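Local coordinates for putative thiol-disulfide oxidoreductase (Bacteroides vulgatus, PDB 4GRF), which probably catalyses thiol-disulfide exchange through a cysteine pair, this chain being the thioredoxin domain of a longer protein, at residues D35-G40 / K78-E83; Y31-F36 / P49-T54; R45-Y50 / D130-T135. All blocks are in the same frame, centred on the assembly; numbering follows the deposited sequence.

Contact 1 (D35-G40 / K78-E83); sequences DFWFAG and KKAIEE
W37 meets the helical segment K78-E83 with the rim of its six-membered ring, not with a face. CZ3 lies 3.8 Å from A80 CB, and that methyl sits in the plane of the indole, directly off the ring edge. At the next ring atom, W37 CH2 is 4.0 Å from I81 CG1, with the isoleucine side chain crossing the tryptophan at about a right angle. The indole reaches the helix because W37 CG stands between the backbone N and the carbonyl carbon (chi1 72°). F38 then turns away, and A39 comes back toward the helix: its CB touches A80 CB at 3.8 Å, so the A80 methyl meets both the indole edge and the A39 methyl. R45 packs on A80, forms a salt bridge with E83 and is hydrogen-bonded to the carbonyl of A39, while D71 accepts the A39 N-H. W37 ends strand 31-37 and A39 lies in the loop after it, just ahead of the C41-C44 disulfide; W37 also touches C44. Helix 74-84 leads into edge strand 89-92, whose Q90 lies against both W37 and I81. This helix and strand probably form the helix-strand insertion of the thioredoxin fold seen in TlpA-like proteins.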
loop_
_atom_site.group_PDB
_atom_site.type_symbol
_atom_site.label_atom_id
_atom_site.label_comp_id
_atom_site.label_asym_id
_atom_site.label_seq_id
_atom_site.Cartn_x
_atom_site.Cartn_y
_atom_site.Cartn_z
ATOM N N ASP A 35 -0.298 -0.949 -0.783
ATOM C CA ASP A 35 -0.148 -2.350 -0.410
ATOM C C ASP A 35 -1.162 -2.704 0.659
ATOM O O ASP A 35 -1.004 -2.300 1.809
ATOM C CB ASP A 35 1.264 -2.541 0.136
ATOM C CG ASP A 35 1.525 -3.927 0.616
ATOM O OD1 ASP A 35 0.789 -4.836 0.194
ATOM O OD2 ASP A 35 2.470 -4.090 1.435
ATOM N N PHE A 36 -2.225 -3.401 0.269
ATOM C CA PHE A 36 -3.211 -3.905 1.210
ATOM C C PHE A 36 -2.761 -5.278 1.722
ATOM O O PHE A 36 -2.486 -6.200 0.944
ATOM C CB PHE A 36 -4.582 -4.069 0.558
ATOM C CG PHE A 36 -5.201 -2.791 0.022
ATOM C CD1 PHE A 36 -4.912 -2.347 -1.252
ATOM C CD2 PHE A 36 -6.116 -2.076 0.774
ATOM C CE1 PHE A 36 -5.510 -1.189 -1.754
ATOM C CE2 PHE A 36 -6.717 -0.934 0.273
ATOM C CZ PHE A 36 -6.398 -0.490 -0.979
ATOM N N TRP A 37 -2.708 -5.411 3.039
ATOM C CA TRP A 37 -2.092 -6.584 3.659
ATOM C C TRP A 37 -2.579 -6.790 5.085
ATOM O O TRP A 37 -3.343 -6.000 5.627
ATOM C CB TRP A 37 -0.565 -6.436 3.644
ATOM C CG TRP A 37 -0.063 -5.414 4.618
ATOM C CD1 TRP A 37 -0.218 -4.059 4.538
ATOM C CD2 TRP A 37 0.666 -5.657 5.815
ATOM N NE1 TRP A 37 0.363 -3.447 5.601
ATOM C CE2 TRP A 37 0.899 -4.407 6.420
ATOM C CE3 TRP A 37 1.112 -6.811 6.460
ATOM C CZ2 TRP A 37 1.580 -4.271 7.614
ATOM C CZ3 TRP A 37 1.782 -6.674 7.648
ATOM C CH2 TRP A 37 2.016 -5.408 8.216
ATOM N N PHE A 38 -2.131 -7.884 5.697
ATOM C CA PHE A 38 -2.285 -8.053 7.125
ATOM C C PHE A 38 -1.210 -9.047 7.540
ATOM O O PHE A 38 -0.645 -9.736 6.705
ATOM C CB PHE A 38 -3.687 -8.571 7.507
ATOM C CG PHE A 38 -4.136 -9.738 6.695
ATOM C CD1 PHE A 38 -4.756 -9.540 5.466
ATOM C CD2 PHE A 38 -3.939 -11.035 7.135
ATOM C CE1 PHE A 38 -5.168 -10.619 4.697
ATOM C CE2 PHE A 38 -4.360 -12.119 6.372
ATOM C CZ PHE A 38 -4.971 -11.905 5.149
ATOM N N ALA A 39 -0.916 -9.085 8.831
ATOM C CA ALA A 39 0.204 -9.852 9.354
ATOM C C ALA A 39 0.151 -11.340 8.987
ATOM O O ALA A 39 1.202 -11.954 8.745
ATOM C CB ALA A 39 0.262 -9.680 10.869
ATOM N N GLY A 40 -1.053 -11.908 8.933
ATOM C CA GLY A 40 -1.224 -13.337 8.646
ATOM C C GLY A 40 -1.235 -13.706 7.169
ATOM O O GLY A 40 -1.591 -14.832 6.795
ATOM N N LYS A 78 1.889 -4.337 14.392
ATOM C CA LYS A 78 3.166 -3.760 14.791
ATOM C C LYS A 78 4.291 -4.795 14.819
ATOM O O LYS A 78 5.427 -4.523 14.375
ATOM C CB LYS A 78 3.009 -3.040 16.146
ATOM C CG LYS A 78 2.205 -1.757 16.004
ATOM C CD LYS A 78 2.080 -0.940 17.280
ATOM C CE LYS A 78 1.353 -1.699 18.375
ATOM N NZ LYS A 78 1.045 -0.808 19.528
ATOM N N LYS A 79 3.981 -5.990 15.292
ATOM C CA LYS A 79 4.977 -7.048 15.321
ATOM C C LYS A 79 5.436 -7.374 13.909
ATOM O O LYS A 79 6.607 -7.624 13.695
ATOM C CB LYS A 79 4.444 -8.306 15.996
ATOM C CG LYS A 79 4.303 -8.181 17.504
ATOM C CD LYS A 79 3.606 -9.394 18.117
ATOM C CE LYS A 79 3.657 -9.347 19.643
ATOM N NZ LYS A 79 2.698 -10.277 20.310
ATOM N N ALA A 80 4.520 -7.366 12.941
ATOM C CA ALA A 80 4.887 -7.727 11.585
ATOM C C ALA A 80 5.806 -6.665 11.004
ATOM O O ALA A 80 6.782 -6.970 10.308
ATOM C CB ALA A 80 3.637 -7.904 10.715
ATOM N N ILE A 81 5.487 -5.403 11.264
ATOM C CA ILE A 81 6.253 -4.309 10.704
ATOM C C ILE A 81 7.686 -4.352 11.249
ATOM O O ILE A 81 8.660 -4.210 10.497
ATOM C CB ILE A 81 5.589 -2.965 11.005
ATOM C CG1 ILE A 81 4.316 -2.844 10.178
ATOM C CG2 ILE A 81 6.535 -1.825 10.713
ATOM C CD1 ILE A 81 3.485 -1.619 10.492
ATOM N N GLU A 82 7.803 -4.624 12.543
ATOM C CA GLU A 82 9.121 -4.754 13.159
ATOM C C GLU A 82 9.896 -5.951 12.586
ATOM O O GLU A 82 11.094 -5.847 12.345
ATOM C CB GLU A 82 8.992 -4.897 14.680
ATOM C CG GLU A 82 10.322 -4.736 15.416
ATOM C CD GLU A 82 11.199 -5.976 15.367
ATOM O OE1 GLU A 82 10.655 -7.099 15.375
ATOM O OE2 GLU A 82 12.443 -5.819 15.352
ATOM N N GLU A 83 9.230 -7.091 12.426
ATOM C CA GLU A 83 9.862 -8.284 11.848
ATOM C C GLU A 83 10.310 -8.044 10.396
ATOM O O GLU A 83 11.375 -8.518 9.951
ATOM C CB GLU A 83 8.904 -9.473 11.914
ATOM C CG GLU A 83 8.655 -9.978 13.337
ATOM C CD GLU A 83 7.538 -10.998 13.444
ATOM O OE1 GLU A 83 6.702 -11.128 12.515
ATOM O OE2 GLU A 83 7.483 -11.667 14.493
#

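Contact 2 (Y31-F36 / P49-T54); sequences YVLVDF and PYLLKT
The D35 carboxylate meets L51 through one oxygen: the L51 CD1 methyl lies 3.6 Å from OD2. D35 gets there with CG anti to its backbone N (chi1 177°), which carries the carboxylate toward helix 48-58. I113 of the neighbouring strand 112-116 also packs on D35. A second flat group, the Y50 carbonyl, belongs to the helix alone. T54 N and T54 OG1 approach Y50 O from opposite faces of its plane; the hydroxyl bond from T54 OG1 to Y50 O is 2.8 Å long and tilts 27° from that plane. Added to the helix bond from T54 N, it ties the T54 side chain back to the preceding turn.

L51 carries the contact by dividing its two methyls. CD1 goes to D35, whereas L51 CD2 lies 3.6 Å from L33 CD2, a methyl-to-methyl contact between side chains that cross obliquely. L33 and D35 are two apart on the strand, so both point to the same face, and L51 bridges them. Its CG lies beside the backbone N, opposite the carbonyl carbon (chi1 -65°), which aims the fork at the sheet.

Strand 31-37, helix 48-58 and strand 63-69 make a beta-alpha-beta crossover of the thioredoxin fold: the two strands are parallel neighbours, and the helix lies over them. D35 probably holds the place of the buried aspartate that thioredoxins carry behind the active-site cysteines, and here it lies near the C41-C44 pair without touching it. Around L33 the apolar layer is continued by F63, I113, L127 and L132, and W88 also packs on L51. T54 faces the strand as well but stays further back, packing against F63 and L132.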
loop_
_atom_site.group_PDB
_atom_site.type_symbol
_atom_site.label_atom_id
_atom_site.label_comp_id
_atom_site.label_asym_id
_atom_site.label_seq_id
_atom_site.Cartn_x
_atom_site.Cartn_y
_atom_site.Cartn_z
ATOM N N TYR A 31 3.599 9.340 -7.113
ATOM C CA TYR A 31 3.193 7.978 -7.381
ATOM C C TYR A 31 3.197 7.257 -6.038
ATOM O O TYR A 31 4.103 7.441 -5.236
ATOM C CB TYR A 31 4.153 7.301 -8.356
ATOM C CG TYR A 31 3.890 7.685 -9.779
ATOM C CD1 TYR A 31 2.915 7.044 -10.522
ATOM C CD2 TYR A 31 4.655 8.660 -10.400
ATOM C CE1 TYR A 31 2.678 7.385 -11.847
ATOM C CE2 TYR A 31 4.419 9.011 -11.714
ATOM C CZ TYR A 31 3.427 8.386 -12.429
ATOM O OH TYR A 31 3.203 8.756 -13.738
ATOM N N VAL A 32 2.167 6.443 -5.810
ATOM C CA VAL A 32 2.038 5.717 -4.566
ATOM C C VAL A 32 1.725 4.267 -4.873
ATOM O O VAL A 32 0.743 3.979 -5.539
ATOM C CB VAL A 32 0.857 6.261 -3.730
ATOM C CG1 VAL A 32 0.895 5.646 -2.330
ATOM C CG2 VAL A 32 0.890 7.776 -3.648
ATOM N N LEU A 33 2.550 3.361 -4.368
ATOM C CA LEU A 33 2.201 1.970 -4.350
ATOM C C LEU A 33 1.354 1.785 -3.109
ATOM O O LEU A 33 1.775 2.140 -2.002
ATOM C CB LEU A 33 3.463 1.118 -4.239
ATOM C CG LEU A 33 3.555 -0.270 -4.868
ATOM C CD1 LEU A 33 3.224 -0.292 -6.360
ATOM C CD2 LEU A 33 4.983 -0.756 -4.675
ATOM N N VAL A 34 0.147 1.278 -3.298
ATOM C CA VAL A 34 -0.728 0.972 -2.183
ATOM C C VAL A 34 -0.723 -0.550 -1.972
ATOM O O VAL A 34 -1.023 -1.318 -2.900
ATOM C CB VAL A 34 -2.140 1.493 -2.440
ATOM C CG1 VAL A 34 -3.027 1.244 -1.231
ATOM C CG2 VAL A 34 -2.095 2.975 -2.757
ATOM N N ASP A 35 -0.298 -0.949 -0.783
ATOM C CA ASP A 35 -0.148 -2.350 -0.410
ATOM C C ASP A 35 -1.162 -2.704 0.659
ATOM O O ASP A 35 -1.004 -2.300 1.809
ATOM C CB ASP A 35 1.264 -2.541 0.136
ATOM C CG ASP A 35 1.525 -3.927 0.616
ATOM O OD1 ASP A 35 0.789 -4.836 0.194
ATOM O OD2 ASP A 35 2.470 -4.090 1.435
ATOM N N PHE A 36 -2.225 -3.401 0.269
ATOM C CA PHE A 36 -3.211 -3.905 1.210
ATOM C C PHE A 36 -2.761 -5.278 1.722
ATOM O O PHE A 36 -2.486 -6.200 0.944
ATOM C CB PHE A 36 -4.582 -4.069 0.558
ATOM C CG PHE A 36 -5.201 -2.791 0.022
ATOM C CD1 PHE A 36 -4.912 -2.347 -1.252
ATOM C CD2 PHE A 36 -6.116 -2.076 0.774
ATOM C CE1 PHE A 36 -5.510 -1.189 -1.754
ATOM C CE2 PHE A 36 -6.717 -0.934 0.273
ATOM C CZ PHE A 36 -6.398 -0.490 -0.979
ATOM N N PRO A 49 11.041 -7.457 0.661
ATOM C CA PRO A 49 12.323 -7.088 0.032
ATOM C C PRO A 49 12.137 -6.355 -1.301
ATOM O O PRO A 49 12.849 -5.387 -1.569
ATOM C CB PRO A 49 13.021 -8.434 -0.222
ATOM C CG PRO A 49 12.238 -9.462 0.515
ATOM C CD PRO A 49 10.872 -8.913 0.811
ATOM N N TYR A 50 11.182 -6.793 -2.113
ATOM C CA TYR A 50 10.874 -6.082 -3.358
ATOM C C TYR A 50 10.335 -4.686 -3.118
ATOM O O TYR A 50 10.698 -3.758 -3.832
ATOM C CB TYR A 50 9.883 -6.855 -4.216
ATOM C CG TYR A 50 10.351 -8.247 -4.515
ATOM C CD1 TYR A 50 11.216 -8.492 -5.567
ATOM C CD2 TYR A 50 9.936 -9.305 -3.735
ATOM C CE1 TYR A 50 11.653 -9.775 -5.834
ATOM C CE2 TYR A 50 10.358 -10.589 -3.994
ATOM C CZ TYR A 50 11.214 -10.819 -5.038
ATOM O OH TYR A 50 11.630 -12.111 -5.281
ATOM N N LEU A 51 9.423 -4.548 -2.158
ATOM C CA LEU A 51 8.921 -3.237 -1.773
ATOM C C LEU A 51 10.013 -2.314 -1.239
ATOM O O LEU A 51 10.074 -1.138 -1.586
ATOM C CB LEU A 51 7.812 -3.377 -0.736
ATOM C CG LEU A 51 6.570 -4.072 -1.258
ATOM C CD1 LEU A 51 5.727 -4.605 -0.098
ATOM C CD2 LEU A 51 5.740 -3.086 -2.082
ATOM N N LEU A 52 10.908 -2.843 -0.404
ATOM C CA LEU A 52 11.974 -2.009 0.137
ATOM C C LEU A 52 12.966 -1.572 -0.953
ATOM O O LEU A 52 13.360 -0.407 -0.988
ATOM C CB LEU A 52 12.703 -2.758 1.266
ATOM C CG LEU A 52 13.585 -1.918 2.194
ATOM C CD1 LEU A 52 12.804 -0.782 2.845
ATOM C CD2 LEU A 52 14.203 -2.834 3.248
ATOM N N LYS A 53 13.336 -2.493 -1.839
ATOM C CA LYS A 53 14.243 -2.184 -2.961
ATOM C C LYS A 53 13.642 -1.054 -3.799
ATOM O O LYS A 53 14.320 -0.126 -4.217
ATOM C CB LYS A 53 14.408 -3.410 -3.856
ATOM C CG LYS A 53 15.425 -3.244 -4.988
ATOM C CD LYS A 53 15.403 -4.424 -5.953
ATOM N N THR A 54 12.349 -1.165 -4.045
ATOM C CA THR A 54 11.620 -0.170 -4.876
ATOM C C THR A 54 11.527 1.171 -4.166
ATOM O O THR A 54 11.760 2.235 -4.771
ATOM C CB THR A 54 10.221 -0.714 -5.211
ATOM O OG1 THR A 54 10.332 -1.969 -5.890
ATOM C CG2 THR A 54 9.444 0.272 -6.077
#

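Contact 3 (R45-Y50 / D130-T135); sequences RKETPY and DDLYNT
Five residues ahead of Y50, which packs on D130, R45 O is held by two donors of one residue, T48 OG1 at 2.7 Å and T48 N at 3.1 Å. Both come to the same face of the carbonyl plane, the hydroxyl making a C=O...O angle of 132°. The usual donor four residues on would be the backbone N of P49, which has no hydrogen, and T48 takes its place.

A proline at this point is a feature of thioredoxins, where it kinks the helix that begins at the CxxC motif. Here helices 42-46 and 48-58 follow one another through the bend, and the C-terminal helix 129-140 lies beside the second on the same side of the sheet.

On the R45-Y50 side, Y50 contributes most. Its ring presents an edge to D130: D130 OD1 lies in the ring plane 3.6 Å from Y50 CE1, with ring and carboxylate turned 78° against each other. The weakly positive C-H rim of the ring probably favours the negative oxygen there. D130 bends its carboxylate round to the tyrosine by placing CG beside the backbone N (chi1 -67°). At another part of the same ring edge, also in plane, sits E47 O.

L132 lies between the backbone of Y50 and the side chain of E47. L132 CD2 is 4.1 Å from Y50 O, and L132 CD1 comes to 4.3 Å from E47 OE1. That oxygen of the buried E47 accepts a hydrogen bond from G129 N, at the start of helix 129-140, so the E47 carboxylate reaches the beginning of the very helix that carries L132. On that helix D131 O takes both T135 N and T135 OG1, from opposite faces, while L132 continues inward to I113 and L51.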
loop_
_atom_site.group_PDB
_atom_site.type_symbol
_atom_site.label_atom_id
_atom_site.label_comp_id
_atom_site.label_asym_id
_atom_site.label_seq_id
_atom_site.Cartn_x
_atom_site.Cartn_y
_atom_site.Cartn_z
ATOM N N ARG A 45 3.923 -10.645 3.185
ATOM C CA ARG A 45 5.133 -10.401 3.930
ATOM C C ARG A 45 6.326 -10.675 3.024
ATOM O O ARG A 45 7.351 -9.989 3.096
ATOM C CB ARG A 45 5.213 -11.329 5.144
ATOM C CG ARG A 45 3.932 -11.426 5.968
ATOM C CD ARG A 45 3.740 -10.265 6.939
ATOM N NE ARG A 45 4.889 -10.100 7.839
ATOM C CZ ARG A 45 5.005 -10.645 9.051
ATOM N NH1 ARG A 45 4.042 -11.367 9.575
ATOM N NH2 ARG A 45 6.101 -10.450 9.747
ATOM N N LYS A 46 6.203 -11.698 2.180
ATOM C CA LYS A 46 7.303 -12.068 1.284
ATOM C C LYS A 46 7.584 -11.034 0.205
ATOM O O LYS A 46 8.627 -11.083 -0.444
ATOM C CB LYS A 46 7.061 -13.428 0.640
ATOM C CG LYS A 46 7.214 -14.586 1.611
ATOM C CD LYS A 46 6.792 -15.907 0.989
ATOM C CE LYS A 46 7.854 -16.396 0.019
ATOM N NZ LYS A 46 7.645 -17.812 -0.389
ATOM N N GLU A 47 6.692 -10.075 0.013
ATOM C CA GLU A 47 6.940 -9.029 -0.968
ATOM C C GLU A 47 7.855 -7.915 -0.402
ATOM O O GLU A 47 8.324 -7.039 -1.133
ATOM C CB GLU A 47 5.611 -8.398 -1.421
ATOM C CG GLU A 47 4.712 -9.306 -2.239
ATOM C CD GLU A 47 5.370 -9.795 -3.509
ATOM O OE1 GLU A 47 6.084 -8.996 -4.152
ATOM O OE2 GLU A 47 5.160 -10.966 -3.868
ATOM N N THR A 48 8.080 -7.952 0.901
ATOM C CA THR A 48 8.822 -6.910 1.619
ATOM C C THR A 48 10.152 -6.496 0.944
ATOM O O THR A 48 10.380 -5.311 0.719
ATOM C CB THR A 48 9.032 -7.310 3.093
ATOM O OG1 THR A 48 7.760 -7.348 3.739
ATOM C CG2 THR A 48 9.893 -6.275 3.815
ATOM N N PRO A 49 11.041 -7.457 0.661
ATOM C CA PRO A 49 12.323 -7.088 0.032
ATOM C C PRO A 49 12.137 -6.355 -1.301
ATOM O O PRO A 49 12.849 -5.387 -1.569
ATOM C CB PRO A 49 13.021 -8.434 -0.222
ATOM C CG PRO A 49 12.238 -9.462 0.515
ATOM C CD PRO A 49 10.872 -8.913 0.811
ATOM N N TYR A 50 11.182 -6.793 -2.113
ATOM C CA TYR A 50 10.874 -6.082 -3.358
ATOM C C TYR A 50 10.335 -4.686 -3.118
ATOM O O TYR A 50 10.698 -3.758 -3.832
ATOM C CB TYR A 50 9.883 -6.855 -4.216
ATOM C CG TYR A 50 10.351 -8.247 -4.515
ATOM C CD1 TYR A 50 11.216 -8.492 -5.567
ATOM C CD2 TYR A 50 9.936 -9.305 -3.735
ATOM C CE1 TYR A 50 11.653 -9.775 -5.834
ATOM C CE2 TYR A 50 10.358 -10.589 -3.994
ATOM C CZ TYR A 50 11.214 -10.819 -5.038
ATOM O OH TYR A 50 11.630 -12.111 -5.281
ATOM N N ASP A 130 9.776 -8.767 -9.022
ATOM C CA ASP A 130 10.592 -7.856 -9.810
ATOM C C ASP A 130 9.709 -6.961 -10.664
ATOM O O ASP A 130 10.129 -5.879 -11.083
ATOM C CB ASP A 130 11.565 -8.629 -10.706
ATOM C CG ASP A 130 12.624 -9.382 -9.911
ATOM O OD1 ASP A 130 13.193 -8.798 -8.960
ATOM O OD2 ASP A 130 12.885 -10.556 -10.244
ATOM N N ASP A 131 8.488 -7.418 -10.924
ATOM C CA ASP A 131 7.590 -6.684 -11.791
ATOM C C ASP A 131 7.131 -5.422 -11.089
ATOM O O ASP A 131 6.824 -4.406 -11.707
ATOM C CB ASP A 131 6.388 -7.541 -12.164
ATOM C CG ASP A 131 5.575 -6.923 -13.263
ATOM O OD1 ASP A 131 6.190 -6.521 -14.274
ATOM O OD2 ASP A 131 4.338 -6.821 -13.113
ATOM N N LEU A 132 7.108 -5.494 -9.773
ATOM C CA LEU A 132 6.791 -4.353 -8.952
ATOM C C LEU A 132 7.822 -3.212 -9.144
ATOM O O LEU A 132 7.475 -2.064 -9.498
ATOM C CB LEU A 132 6.717 -4.879 -7.533
ATOM C CG LEU A 132 6.111 -4.039 -6.461
ATOM C CD1 LEU A 132 5.566 -4.960 -5.391
ATOM C CD2 LEU A 132 7.220 -3.132 -5.962
ATOM N N TYR A 133 9.099 -3.524 -8.950
ATOM C CA TYR A 133 10.172 -2.578 -9.210
ATOM C C TYR A 133 10.122 -2.054 -10.653
ATOM O O TYR A 133 10.176 -0.842 -10.900
ATOM C CB TYR A 133 11.519 -3.267 -8.966
ATOM C CG TYR A 133 12.692 -2.343 -9.097
ATOM C CD1 TYR A 133 13.227 -2.052 -10.354
ATOM C CD2 TYR A 133 13.266 -1.753 -7.986
ATOM C CE1 TYR A 133 14.293 -1.200 -10.491
ATOM C CE2 TYR A 133 14.343 -0.899 -8.111
ATOM C CZ TYR A 133 14.851 -0.632 -9.359
ATOM O OH TYR A 133 15.917 0.208 -9.483
ATOM N N ASN A 134 10.050 -2.963 -11.612
ATOM C CA ASN A 134 10.094 -2.557 -13.022
ATOM C C ASN A 134 8.915 -1.670 -13.401
ATOM O O ASN A 134 9.082 -0.719 -14.162
ATOM C CB ASN A 134 10.185 -3.771 -13.945
ATOM C CG ASN A 134 11.414 -4.613 -13.658
ATOM O OD1 ASN A 134 12.398 -4.131 -13.081
ATOM N ND2 ASN A 134 11.353 -5.877 -14.028
ATOM N N THR A 135 7.741 -1.940 -12.829
ATOM C CA THR A 135 6.564 -1.133 -13.119
ATOM C C THR A 135 6.696 0.261 -12.532
ATOM O O THR A 135 6.408 1.268 -13.201
ATOM C CB THR A 135 5.265 -1.811 -12.619
ATOM O OG1 THR A 135 5.099 -3.051 -13.308
ATOM C CG2 THR A 135 4.051 -0.917 -12.886
#

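Read from the N terminus, contacts 1 and 2 both leave from strand 31-37. Contact 2 closes first, a short loop back from helix 48-58 that spans the disulfide and helix 42-46. Contact 1 closes later, at helix 74-84, after the chain has passed through strand 63-69. Contact 3 begins on the stretch where contact 2 ends and closes near the C terminus, at helix 129-140, so it crosses contact 1. R45 bridges contacts 1 and 3, and L132 bridges contacts 2 and 3. Contacts 1 and 2 tie the central strand to helices 74-84 and 48-58, and contact 3 adds the C-terminal helix to the latter.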